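Putative TRAP PERIPLASMIC SOLUTE BINDING PROTEIN (Haemophilus influenzae, PDB 4PBQ) binds L-gulonate in the periplasm and probably hands such sugar acids to the membrane components of a TRAP transporter. Local coordinates at residues G101-E104 / L108-D111. Sequence-based numbering, arbitrary orientation.
Sequences GVWE and LFKD. With 2UF (L-gulonate), chain D.
Trp103 and Phe109 meet across the loop at an oblique angle, Trp103 CE3 lying 4.1 Å from Phe109 CZ. The CE2 corner of the phenyl ring also reaches back to the main chain, 3.7 Å from Trp103 O. Leu108 points at the 3-10 segment: chi1 (-166°) sets CG anti to the backbone N, and chi2 (62°) turns the CD2 methyl to 3.3 Å from Val102 O. Each ring has a neighbour in sequence laid over one face, Val102 CG1 over the centre of the indole and Leu108 CG toward the rim of the phenyl. These buried residues meet across the segments through van der Waals contacts, without a hydrogen bond; within 101-104 the 3-10 turn is closed by Glu104 N to Gly101 O (3.1 Å). Both segments belong to the connection from strand 86-89 to helix 112-119 of this family 7 solute-binding protein, which brings Glu104 into the ligand pocket alongside Asn171 and Arg167; Asp111 N-caps the helix. Ile323 of helix 316-326 touches Val102, Trp103 and Leu108, while Tyr141 meets the indole edge-to-face. Glu104 leaves the backbone away from 108-111, and its extended chain carries the carboxylate to L-gulonate, whose hydroxyls donate O1 to Glu104 OE1 (2.7 Å) and O2 to Glu104 OE2 (2.6 Å). Ser232 OG also bonds OE2 and, with the bond at OE1, probably helps fix the carboxylate's rotation.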
ATOM      1  N   GLY A 101      -7.762   0.664  -7.767  1.00 11.10           N
ATOM      2  CA  GLY A 101      -7.531  -0.384  -6.796  1.00 10.46           C
ATOM      3  C   GLY A 101      -7.037  -1.713  -7.369  1.00  7.19           C
ATOM      4  O   GLY A 101      -6.812  -2.676  -6.612  1.00  9.07           O
ATOM      5  N   VAL A 102      -6.865  -1.770  -8.690  1.00  8.39           N
ATOM      6  CA  VAL A 102      -6.571  -3.028  -9.372  1.00  9.30           C
ATOM      7  C   VAL A 102      -5.291  -3.703  -8.866  1.00  9.83           C
ATOM      8  O   VAL A 102      -5.220  -4.927  -8.840  1.00  9.78           O
ATOM      9  CB  VAL A 102      -6.517  -2.850 -10.913  1.00  7.74           C
ATOM     10  CG1 VAL A 102      -5.355  -1.964 -11.342  1.00 10.58           C
ATOM     11  CG2 VAL A 102      -6.446  -4.199 -11.610  1.00 13.91           C
ATOM     12  N   TRP A 103      -4.300  -2.920  -8.439  1.00  9.02           N
ATOM     13  CA  TRP A 103      -2.998  -3.494  -8.067  1.00  7.48           C
ATOM     14  C   TRP A 103      -3.084  -4.373  -6.832  1.00  7.35           C
ATOM     15  O   TRP A 103      -2.211  -5.195  -6.638  1.00 10.25           O
ATOM     16  CB  TRP A 103      -1.937  -2.392  -7.845  1.00 10.08           C
ATOM     17  CG  TRP A 103      -2.019  -1.353  -8.893  1.00 10.07           C
ATOM     18  CD1 TRP A 103      -2.360  -0.034  -8.732  1.00  8.42           C
ATOM     19  CD2 TRP A 103      -1.787  -1.536 -10.297  1.00 13.03           C
ATOM     20  NE1 TRP A 103      -2.365   0.602  -9.953  1.00 11.91           N
ATOM     21  CE2 TRP A 103      -2.012  -0.303 -10.924  1.00 12.44           C
ATOM     22  CE3 TRP A 103      -1.413  -2.632 -11.088  1.00  9.48           C
ATOM     23  CZ2 TRP A 103      -1.884  -0.139 -12.288  1.00 12.19           C
ATOM     24  CZ3 TRP A 103      -1.280  -2.450 -12.453  1.00  8.95           C
ATOM     25  CH2 TRP A 103      -1.520  -1.230 -13.034  1.00 12.36           C
ATOM     26  N   GLU A 104      -4.121  -4.170  -6.014  1.00 10.66           N
ATOM     27  CA  GLU A 104      -4.361  -4.941  -4.804  1.00  8.71           C
ATOM     28  C   GLU A 104      -5.335  -6.117  -5.013  1.00  6.63           C
ATOM     29  O   GLU A 104      -5.711  -6.781  -4.060  1.00  8.07           O
ATOM     30  CB  GLU A 104      -4.857  -4.028  -3.683  1.00 10.04           C
ATOM     31  CG  GLU A 104      -3.708  -3.211  -3.035  1.00  7.51           C
ATOM     32  CD  GLU A 104      -4.187  -2.170  -2.021  1.00  7.32           C
ATOM     33  OE1 GLU A 104      -5.352  -1.714  -2.144  1.00  7.57           O
ATOM     34  OE2 GLU A 104      -3.419  -1.862  -1.069  1.00  7.98           O
ATOM     35  N   LEU A 108      -2.424 -11.190  -7.844  1.00 10.97           N
ATOM     36  CA  LEU A 108      -2.093 -10.565  -9.113  1.00 15.89           C
ATOM     37  C   LEU A 108      -0.605 -10.713  -9.441  1.00 15.39           C
ATOM     38  O   LEU A 108      -0.246 -10.909 -10.605  1.00 16.31           O
ATOM     39  CB  LEU A 108      -2.486  -9.084  -9.078  1.00 14.19           C
ATOM     40  CG  LEU A 108      -2.532  -8.331 -10.402  1.00 16.49           C
ATOM     41  CD1 LEU A 108      -3.568  -8.923 -11.348  1.00 19.57           C
ATOM     42  CD2 LEU A 108      -2.822  -6.859 -10.114  1.00 14.00           C
ATOM     43  N   PHE A 109       0.247 -10.640  -8.413  1.00 14.06           N
ATOM     44  CA  PHE A 109       1.705 -10.670  -8.580  1.00 11.21           C
ATOM     45  C   PHE A 109       2.352 -11.805  -7.804  1.00 16.33           C
ATOM     46  O   PHE A 109       2.025 -11.994  -6.640  1.00 16.55           O
ATOM     47  CB  PHE A 109       2.335  -9.382  -8.055  1.00  9.50           C
ATOM     48  CG  PHE A 109       1.779  -8.133  -8.646  1.00 11.35           C
ATOM     49  CD1 PHE A 109       1.580  -8.001 -10.013  1.00 11.80           C
ATOM     50  CD2 PHE A 109       1.490  -7.059  -7.832  1.00 13.34           C
ATOM     51  CE1 PHE A 109       1.079  -6.830 -10.550  1.00 14.13           C
ATOM     52  CE2 PHE A 109       0.989  -5.869  -8.368  1.00 14.52           C
ATOM     53  CZ  PHE A 109       0.785  -5.758  -9.723  1.00 12.23           C
ATOM     54  N   LYS A 110       3.320 -12.496  -8.429  1.00 16.41           N
ATOM     55  CA  LYS A 110       3.959 -13.680  -7.824  1.00 17.60           C
ATOM     56  C   LYS A 110       5.017 -13.365  -6.760  1.00 17.04           C
ATOM     57  O   LYS A 110       5.237 -14.168  -5.849  1.00 17.61           O
ATOM     58  CB  LYS A 110       4.551 -14.600  -8.910  1.00 14.94           C
ATOM     59  CG  LYS A 110       5.934 -14.212  -9.430  1.00 16.38           C
ATOM     60  CD  LYS A 110       6.387 -15.160 -10.566  1.00 22.81           C
ATOM     61  CE  LYS A 110       7.909 -15.195 -10.697  1.00 28.08           C
ATOM     62  NZ  LYS A 110       8.401 -14.316 -11.772  1.00 40.26           N
ATOM     63  N   ASP A 111       5.647 -12.192  -6.871  1.00 15.95           N
ATOM     64  CA  ASP A 111       6.684 -11.769  -5.940  1.00 16.97           C
ATOM     65  C   ASP A 111       6.964 -10.272  -6.107  1.00 10.96           C
ATOM     66  O   ASP A 111       6.372  -9.618  -6.971  1.00 11.85           O
ATOM     67  CB  ASP A 111       7.967 -12.609  -6.100  1.00 19.17           C
ATOM     68  CG  ASP A 111       8.523 -12.617  -7.523  1.00 20.40           C
ATOM     69  OD1 ASP A 111       8.440 -11.597  -8.243  1.00 17.56           O
ATOM     70  OD2 ASP A 111       9.085 -13.670  -7.924  1.00 21.93           O
TER
HETATM   71  O6A 2UF D 401      -4.587   0.969   6.575  1.00  6.48           O
HETATM   72  C6  2UF D 401      -4.111   0.018   5.942  1.00 10.19           C
HETATM   73  O6B 2UF D 401      -4.142  -1.172   6.293  1.00  8.56           O
HETATM   74  C5  2UF D 401      -3.371   0.359   4.631  1.00  8.06           C
HETATM   75  O5  2UF D 401      -2.384  -0.624   4.406  1.00  5.42           O
HETATM   76  C4  2UF D 401      -4.352   0.396   3.438  1.00  8.76           C
HETATM   77  O4  2UF D 401      -5.282   1.477   3.607  1.00  6.81           O
HETATM   78  C3  2UF D 401      -3.565   0.548   2.119  1.00  5.48           C
HETATM   79  O3  2UF D 401      -2.596   1.650   2.163  1.00  5.86           O
HETATM   80  C2  2UF D 401      -4.509   0.776   0.926  1.00  6.75           C
HETATM   81  O2  2UF D 401      -3.707   0.548  -0.217  1.00  6.20           O
HETATM   82  C1  2UF D 401      -5.672  -0.263   0.895  1.00  4.97           C
HETATM   83  O1  2UF D 401      -6.392  -0.070  -0.333  1.00  6.69           O